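Local coordinates for protein separin (Saccharomyces cerevisiae, PDB 5U1T) that cleaves the cohesin subunit SCC1 as a caspase-like cysteine protease at the onset of anaphase, being held inactive by securin for most of the cell cycle, at residues Phe121-Leu129 against Asn460-Asp468; Tyr128-Ala136 against Tyr163-Ala174. One frame throughout, in Å; residues are numbered along the deposited sequence.

Contact 1 (Phe121-Leu129 against Asn460-Asp468)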
# COMPACT_ATOMS: atom_id res chain seq x y z
N PHE A 121 43.47 -4.88 -36.12
CA PHE A 121 42.44 -5.89 -35.95
C PHE A 121 41.45 -5.48 -34.85
O PHE A 121 41.85 -4.93 -33.83
CB PHE A 121 43.05 -7.24 -35.61
CG PHE A 121 43.72 -7.92 -36.76
CD1 PHE A 121 45.03 -7.62 -37.11
CD2 PHE A 121 43.05 -8.89 -37.50
CE1 PHE A 121 45.66 -8.27 -38.18
CE2 PHE A 121 43.67 -9.55 -38.56
CZ PHE A 121 44.98 -9.24 -38.90
N SER A 122 40.17 -5.75 -35.09
CA SER A 122 39.16 -5.68 -34.04
C SER A 122 38.15 -6.80 -34.28
O SER A 122 38.18 -7.46 -35.31
CB SER A 122 38.44 -4.33 -34.05
OG SER A 122 37.45 -4.32 -35.06
N THR A 123 37.22 -6.99 -33.35
CA THR A 123 36.21 -8.03 -33.53
C THR A 123 35.34 -7.70 -34.76
O THR A 123 34.77 -8.58 -35.39
CB THR A 123 35.32 -8.21 -32.25
OG1 THR A 123 34.30 -9.19 -32.49
CG2 THR A 123 34.66 -6.90 -31.84
N TRP A 124 35.28 -6.42 -35.10
CA TRP A 124 34.46 -5.97 -36.22
C TRP A 124 34.97 -6.43 -37.58
O TRP A 124 34.17 -6.66 -38.49
CB TRP A 124 34.33 -4.46 -36.19
CG TRP A 124 33.48 -4.03 -35.04
CD1 TRP A 124 33.90 -3.47 -33.87
CD2 TRP A 124 32.05 -4.17 -34.94
NE1 TRP A 124 32.82 -3.24 -33.05
CE2 TRP A 124 31.68 -3.66 -33.68
CE3 TRP A 124 31.06 -4.66 -35.79
CZ2 TRP A 124 30.35 -3.64 -33.24
CZ3 TRP A 124 29.74 -4.63 -35.36
CH2 TRP A 124 29.39 -4.13 -34.10
N ASN A 125 36.29 -6.58 -37.70
CA ASN A 125 36.89 -6.91 -38.99
C ASN A 125 37.83 -8.13 -39.04
O ASN A 125 38.30 -8.50 -40.13
CB ASN A 125 37.65 -5.68 -39.54
CG ASN A 125 38.92 -5.34 -38.73
OD1 ASN A 125 39.57 -6.20 -38.12
ND2 ASN A 125 39.28 -4.06 -38.73
N ASP A 126 38.12 -8.74 -37.89
CA ASP A 126 39.25 -9.68 -37.83
C ASP A 126 39.01 -11.01 -38.57
O ASP A 126 39.92 -11.82 -38.73
CB ASP A 126 39.65 -9.97 -36.38
CG ASP A 126 38.57 -10.66 -35.60
OD1 ASP A 126 37.55 -11.06 -36.21
OD2 ASP A 126 38.75 -10.82 -34.37
N TYR A 127 37.78 -11.21 -39.04
CA TYR A 127 37.45 -12.36 -39.85
C TYR A 127 37.63 -12.11 -41.36
O TYR A 127 37.35 -12.98 -42.16
CB TYR A 127 36.01 -12.81 -39.55
CG TYR A 127 34.92 -11.80 -39.89
CD1 TYR A 127 34.32 -11.81 -41.15
CD2 TYR A 127 34.47 -10.86 -38.96
CE1 TYR A 127 33.32 -10.90 -41.48
CE2 TYR A 127 33.45 -9.95 -39.27
CZ TYR A 127 32.87 -9.98 -40.53
OH TYR A 127 31.88 -9.10 -40.88
N TYR A 128 38.07 -10.91 -41.74
CA TYR A 128 38.35 -10.63 -43.15
C TYR A 128 39.58 -9.73 -43.38
O TYR A 128 40.11 -9.67 -44.50
CB TYR A 128 37.12 -9.98 -43.83
CG TYR A 128 36.83 -8.54 -43.40
CD1 TYR A 128 37.56 -7.47 -43.91
CD2 TYR A 128 35.82 -8.26 -42.48
CE1 TYR A 128 37.31 -6.16 -43.51
CE2 TYR A 128 35.55 -6.95 -42.09
CZ TYR A 128 36.29 -5.90 -42.61
OH TYR A 128 36.03 -4.59 -42.22
N LEU A 129 40.01 -9.02 -42.33
CA LEU A 129 40.99 -7.95 -42.46
C LEU A 129 42.27 -8.42 -43.16
O LEU A 129 42.75 -7.78 -44.09
CB LEU A 129 41.33 -7.37 -41.08
CG LEU A 129 42.34 -6.20 -41.13
CD1 LEU A 129 41.77 -5.02 -41.90
CD2 LEU A 129 42.77 -5.78 -39.74
N ASN A 460 28.02 5.03 -29.40
CA ASN A 460 28.44 4.64 -30.74
C ASN A 460 28.31 3.14 -30.88
O ASN A 460 28.81 2.40 -30.03
CB ASN A 460 29.90 5.10 -30.99
CG ASN A 460 30.43 4.69 -32.37
OD1 ASN A 460 31.02 3.62 -32.53
ND2 ASN A 460 30.27 5.58 -33.35
N VAL A 461 27.66 2.69 -31.94
CA VAL A 461 27.36 1.27 -32.12
C VAL A 461 28.57 0.31 -32.12
O VAL A 461 28.41 -0.84 -31.71
CB VAL A 461 26.55 1.04 -33.41
CG1 VAL A 461 27.42 1.21 -34.60
CG2 VAL A 461 25.95 -0.33 -33.41
N TYR A 462 29.76 0.73 -32.56
CA TYR A 462 30.88 -0.23 -32.59
C TYR A 462 31.33 -0.50 -31.17
O TYR A 462 32.08 -1.43 -30.92
CB TYR A 462 32.05 0.25 -33.49
CG TYR A 462 31.67 0.27 -34.95
CD1 TYR A 462 31.59 -0.92 -35.68
CD2 TYR A 462 31.34 1.45 -35.58
CE1 TYR A 462 31.21 -0.91 -37.01
CE2 TYR A 462 30.94 1.47 -36.88
CZ TYR A 462 30.89 0.29 -37.60
OH TYR A 462 30.50 0.31 -38.93
N CYS A 463 30.85 0.30 -30.23
CA CYS A 463 31.07 -0.00 -28.82
C CYS A 463 30.35 -1.28 -28.35
O CYS A 463 30.71 -1.83 -27.31
CB CYS A 463 30.65 1.19 -27.96
SG CYS A 463 31.87 2.52 -27.89
N MET A 464 29.36 -1.76 -29.10
CA MET A 464 28.70 -3.02 -28.78
C MET A 464 29.62 -4.23 -28.93
O MET A 464 29.29 -5.30 -28.42
CB MET A 464 27.47 -3.22 -29.66
CG MET A 464 26.48 -2.06 -29.62
SD MET A 464 25.79 -1.68 -28.00
CE MET A 464 25.36 -3.32 -27.51
N LEU A 465 30.76 -4.07 -29.60
CA LEU A 465 31.72 -5.15 -29.82
C LEU A 465 31.10 -6.45 -30.32
O LEU A 465 31.50 -7.52 -29.90
CB LEU A 465 32.51 -5.43 -28.55
CG LEU A 465 33.52 -4.37 -28.10
CD1 LEU A 465 34.19 -4.81 -26.81
CD2 LEU A 465 34.59 -4.10 -29.17
N ARG A 466 30.13 -6.33 -31.23
CA ARG A 466 29.42 -7.48 -31.80
C ARG A 466 28.77 -8.38 -30.73
O ARG A 466 28.74 -9.60 -30.86
CB ARG A 466 30.34 -8.31 -32.69
CG ARG A 466 30.70 -7.65 -34.01
CD ARG A 466 31.57 -8.54 -34.86
NE ARG A 466 30.89 -9.77 -35.26
CZ ARG A 466 30.33 -9.97 -36.45
NH1 ARG A 466 30.34 -9.03 -37.38
NH2 ARG A 466 29.74 -11.13 -36.71
N ASN A 467 28.26 -7.75 -29.68
CA ASN A 467 27.60 -8.46 -28.61
C ASN A 467 26.14 -8.72 -28.97
O ASN A 467 25.41 -7.81 -29.33
CB ASN A 467 27.71 -7.67 -27.32
CG ASN A 467 27.21 -8.44 -26.12
OD1 ASN A 467 26.01 -8.71 -26.00
ND2 ASN A 467 28.13 -8.80 -25.24
N ASP A 468 25.71 -9.97 -28.86
CA ASP A 468 24.38 -10.31 -29.35
C ASP A 468 23.40 -10.66 -28.23
O ASP A 468 22.55 -11.54 -28.38
CB ASP A 468 24.48 -11.47 -30.34
CG ASP A 468 25.23 -12.65 -29.77
OD1 ASP A 468 25.44 -12.66 -28.53
OD2 ASP A 468 25.62 -13.55 -30.55
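The indole of Trp124 overlaps Tyr462 on one face and Arg466 on the other, an example of an aromatic side chain clamped by a loop. Tyr462 comes edge-on: the two rings form a T-shaped pair with planes at 84°, and Tyr462 CD1 lies 3.4 Å from Trp124 CD2. Over the opposite face the aliphatic part of Arg466 makes a CH-pi contact, its CG 3.5 Å from the centroid of the six-membered ring of Trp124. The in-plane rotation of the indole is fixed by a hydrogen bond from Trp124 NE1 to Tyr462 O, 2.9 Å long and bent to 145° at the hydrogen; it uses a lone pair of a carbonyl that also accepts from Leu465 N. Were Trp124 cut back to an alanine, a gap is likely to open between Tyr462 and Arg466, and Tyr462 O would probably be left with one donor in place of two. Beyond its CG, the Arg466 chain bends at chi3 (64°), bringing NH1 to 3.8 Å from Tyr127 CE2, while NH2 bonds to Asn72 OD1. Beside the indole, Thr123 CG2 meets Leu465 CD2 at 3.9 Å. The contact joins the loop before helix 129-142 to the loop linking helices 448-458 and 470-485. Tyr127 also packs on helix 69-87, and Met464 on helix 470-485.

Contact 2 (Tyr128-Ala136 against Tyr163-Ala174); sequences YLSNLKILA and YLLKDPNLKAHA
The first turns of helix 129-142 lie against a connection that leaves helix 160-163, passes through a type I beta turn from Asp167 to Leu170 and enters helix 172-185, with the CA atoms of Ser130 and Leu164 6.0 Å apart. Lys133 shows how a lysine can serve the end of a helix with both its stem and its tip. Extended beyond CG, the chain lays CD 3.7 Å from Leu164 CD2 and carries NZ on to Tyr163 O, to which it donates over 2.9 Å, tilted 22° from the carbonyl plane. The same ammonium group is also hydrogen-bonded to the carbonyl oxygens of Leu117 and Ala119. One turn earlier, Ser130 OG makes a weak hydrogen bond of 2.9 Å to Asp167 OD2. The other carboxylate oxygen, OD1, accepts from Asn169 N in an Asx turn, which ties the aspartate into its own bend. Leu170 brings CD1 in beside the serine hydroxyl, and Asn131 OD1 lies 3.3 Å from Lys171 CG. The chi2 bend of Lys171 (-77°) carries its amino end away from the helix, beyond this contact, to a salt bridge with an acidic side chain of the chain of another protein. At the apolar end, Ile134 CD1 rests 4.4 Å from Ala174 CB. Among the polar elements of the contact is thus a buried lysine that gathers backbone carbonyls, one from this contact and two from the end of helix 113-117 and the residues after it: three oxygens satisfy its NZ, and their partial negative charges would be expected to stabilise its protonated form.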
# COMPACT_ATOMS: atom_id res chain seq x y z
N TYR A 128 38.07 -10.91 -41.74
CA TYR A 128 38.35 -10.63 -43.15
C TYR A 128 39.58 -9.73 -43.38
O TYR A 128 40.11 -9.67 -44.50
CB TYR A 128 37.12 -9.98 -43.83
CG TYR A 128 36.83 -8.54 -43.40
CD1 TYR A 128 37.56 -7.47 -43.91
CD2 TYR A 128 35.82 -8.26 -42.48
CE1 TYR A 128 37.31 -6.16 -43.51
CE2 TYR A 128 35.55 -6.95 -42.09
CZ TYR A 128 36.29 -5.90 -42.61
OH TYR A 128 36.03 -4.59 -42.22
N LEU A 129 40.01 -9.02 -42.33
CA LEU A 129 40.99 -7.95 -42.46
C LEU A 129 42.27 -8.42 -43.16
O LEU A 129 42.75 -7.78 -44.09
CB LEU A 129 41.33 -7.37 -41.08
CG LEU A 129 42.34 -6.20 -41.13
CD1 LEU A 129 41.77 -5.02 -41.90
CD2 LEU A 129 42.77 -5.78 -39.74
N SER A 130 42.80 -9.53 -42.67
CA SER A 130 43.85 -10.30 -43.31
C SER A 130 43.67 -10.40 -44.82
O SER A 130 44.54 -10.00 -45.58
CB SER A 130 43.90 -11.70 -42.69
OG SER A 130 44.48 -12.66 -43.57
N ASN A 131 42.53 -10.92 -45.26
CA ASN A 131 42.34 -11.11 -46.68
C ASN A 131 42.10 -9.79 -47.42
O ASN A 131 42.43 -9.68 -48.60
CB ASN A 131 41.19 -12.08 -46.94
CG ASN A 131 41.45 -13.44 -46.32
OD1 ASN A 131 42.52 -14.05 -46.48
ND2 ASN A 131 40.47 -13.92 -45.55
N LEU A 132 41.55 -8.79 -46.73
CA LEU A 132 41.33 -7.49 -47.35
C LEU A 132 42.68 -6.86 -47.73
O LEU A 132 42.87 -6.38 -48.83
CB LEU A 132 40.55 -6.56 -46.41
CG LEU A 132 40.02 -5.26 -47.03
CD1 LEU A 132 39.00 -5.52 -48.14
CD2 LEU A 132 39.44 -4.32 -45.97
N LYS A 133 43.62 -6.91 -46.79
CA LYS A 133 44.94 -6.35 -46.99
C LYS A 133 45.70 -7.04 -48.15
O LYS A 133 46.42 -6.38 -48.92
CB LYS A 133 45.73 -6.45 -45.69
CG LYS A 133 45.15 -5.60 -44.57
CD LYS A 133 46.11 -5.43 -43.40
CE LYS A 133 45.51 -4.56 -42.29
NZ LYS A 133 46.55 -4.17 -41.30
N ILE A 134 45.52 -8.35 -48.28
CA ILE A 134 46.13 -9.10 -49.36
C ILE A 134 45.53 -8.64 -50.70
O ILE A 134 46.25 -8.52 -51.70
CB ILE A 134 45.94 -10.66 -49.18
CG1 ILE A 134 46.70 -11.15 -47.94
CG2 ILE A 134 46.45 -11.42 -50.39
CD1 ILE A 134 46.51 -12.60 -47.66
N LEU A 135 44.23 -8.36 -50.72
CA LEU A 135 43.60 -7.85 -51.93
C LEU A 135 44.13 -6.45 -52.26
O LEU A 135 44.38 -6.12 -53.41
CB LEU A 135 42.08 -7.85 -51.79
CG LEU A 135 41.44 -9.22 -51.54
CD1 LEU A 135 39.96 -9.13 -51.07
CD2 LEU A 135 41.54 -10.05 -52.79
N ALA A 136 44.31 -5.64 -51.22
CA ALA A 136 44.85 -4.30 -51.40
C ALA A 136 46.28 -4.37 -51.92
O ALA A 136 46.68 -3.57 -52.77
CB ALA A 136 44.78 -3.52 -50.10
N TYR A 163 49.89 -5.82 -37.78
CA TYR A 163 48.93 -5.55 -38.85
C TYR A 163 48.45 -6.80 -39.57
O TYR A 163 47.42 -6.77 -40.23
CB TYR A 163 49.52 -4.57 -39.86
CG TYR A 163 49.93 -3.26 -39.25
CD1 TYR A 163 49.00 -2.47 -38.54
CD2 TYR A 163 51.24 -2.79 -39.37
CE1 TYR A 163 49.38 -1.27 -37.97
CE2 TYR A 163 51.62 -1.59 -38.81
CZ TYR A 163 50.69 -0.84 -38.11
OH TYR A 163 51.10 0.35 -37.56
N LEU A 164 49.19 -7.90 -39.44
CA LEU A 164 48.94 -9.06 -40.30
C LEU A 164 48.86 -10.39 -39.58
O LEU A 164 47.90 -11.14 -39.76
CB LEU A 164 50.05 -9.16 -41.35
CG LEU A 164 49.74 -8.67 -42.76
CD1 LEU A 164 48.71 -9.56 -43.40
CD2 LEU A 164 49.23 -7.27 -42.74
N LEU A 165 49.87 -10.68 -38.77
CA LEU A 165 50.07 -12.02 -38.22
C LEU A 165 49.29 -12.21 -36.93
O LEU A 165 49.87 -12.48 -35.88
CB LEU A 165 51.57 -12.26 -37.98
CG LEU A 165 52.48 -11.96 -39.17
CD1 LEU A 165 53.93 -12.20 -38.82
CD2 LEU A 165 52.09 -12.76 -40.39
N LYS A 166 47.98 -12.06 -37.05
CA LYS A 166 47.06 -12.24 -35.94
C LYS A 166 45.93 -13.14 -36.41
O LYS A 166 45.40 -13.92 -35.62
CB LYS A 166 46.48 -10.91 -35.47
CG LYS A 166 47.37 -10.11 -34.56
CD LYS A 166 46.52 -9.12 -33.80
CE LYS A 166 47.32 -8.43 -32.73
NZ LYS A 166 47.64 -7.05 -33.15
N ASP A 167 45.54 -12.99 -37.67
CA ASP A 167 44.54 -13.87 -38.27
C ASP A 167 45.07 -15.30 -38.16
O ASP A 167 46.05 -15.65 -38.83
CB ASP A 167 44.23 -13.49 -39.72
CG ASP A 167 43.26 -14.46 -40.40
OD1 ASP A 167 42.54 -15.19 -39.68
OD2 ASP A 167 43.22 -14.49 -41.66
N PRO A 168 44.46 -16.12 -37.30
CA PRO A 168 44.97 -17.46 -37.04
C PRO A 168 44.84 -18.31 -38.28
O PRO A 168 45.53 -19.32 -38.40
CB PRO A 168 44.05 -17.99 -35.93
CG PRO A 168 43.37 -16.79 -35.38
CD PRO A 168 43.23 -15.85 -36.54
N ASN A 169 43.97 -17.90 -39.20
CA ASN A 169 43.77 -18.61 -40.45
C ASN A 169 44.40 -17.86 -41.63
O ASN A 169 44.05 -18.10 -42.79
CB ASN A 169 42.28 -18.84 -40.68
CG ASN A 169 41.63 -19.53 -39.49
OD1 ASN A 169 42.28 -20.30 -38.77
ND2 ASN A 169 40.35 -19.23 -39.25
N LEU A 170 45.36 -16.98 -41.31
CA LEU A 170 46.07 -16.19 -42.30
C LEU A 170 46.45 -17.05 -43.49
O LEU A 170 46.89 -18.18 -43.31
CB LEU A 170 47.33 -15.56 -41.69
CG LEU A 170 48.20 -14.85 -42.72
CD1 LEU A 170 47.48 -13.62 -43.28
CD2 LEU A 170 49.56 -14.48 -42.15
N LYS A 171 46.23 -16.53 -44.69
CA LYS A 171 46.55 -17.26 -45.91
C LYS A 171 48.04 -17.14 -46.22
O LYS A 171 48.48 -16.17 -46.84
CB LYS A 171 45.72 -16.74 -47.08
CG LYS A 171 44.22 -16.90 -46.89
CD LYS A 171 43.76 -18.33 -47.13
CE LYS A 171 42.24 -18.42 -47.24
NZ LYS A 171 41.79 -19.73 -47.82
N ALA A 172 48.80 -18.14 -45.78
CA ALA A 172 50.25 -18.14 -45.87
C ALA A 172 50.75 -18.02 -47.30
O ALA A 172 51.24 -16.96 -47.69
CB ALA A 172 50.81 -19.40 -45.23
N HIS A 173 50.63 -19.10 -48.06
CA HIS A 173 51.09 -19.16 -49.44
C HIS A 173 50.76 -17.87 -50.21
O HIS A 173 51.60 -17.34 -50.91
CB HIS A 173 50.50 -20.37 -50.17
CG HIS A 173 51.05 -20.54 -51.55
ND1 HIS A 173 52.37 -20.84 -51.79
CD2 HIS A 173 50.46 -20.41 -52.77
CE1 HIS A 173 52.58 -20.90 -53.10
NE2 HIS A 173 51.44 -20.64 -53.71
N ALA A 174 49.54 -17.36 -50.04
CA ALA A 174 49.13 -16.12 -50.70
C ALA A 174 49.99 -14.93 -50.26
O ALA A 174 50.67 -14.31 -51.09
CB ALA A 174 47.69 -15.83 -50.43

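Overall arrangement
Contacts 1 and 2 follow one another through Tyr128 and Leu129, where the loop of contact 1 becomes the helix of contact 2; their centres are about 17 Å apart. The mostly helical excursion closed by contact 2 has 26 residues between its segments, whereas contact 1 has 330, with the former falling within the latter along the chain. Phe121 also joins them directly, its CE1 lying 3.1 Å from Tyr163 O and 3.9 Å from Lys166 CB. Both belong to the helical part of separase, with centres about 49 Å and 65 Å from the centre of the chain, away from the putative catalytic Cys1497. Only contact 2 is touched by another protein.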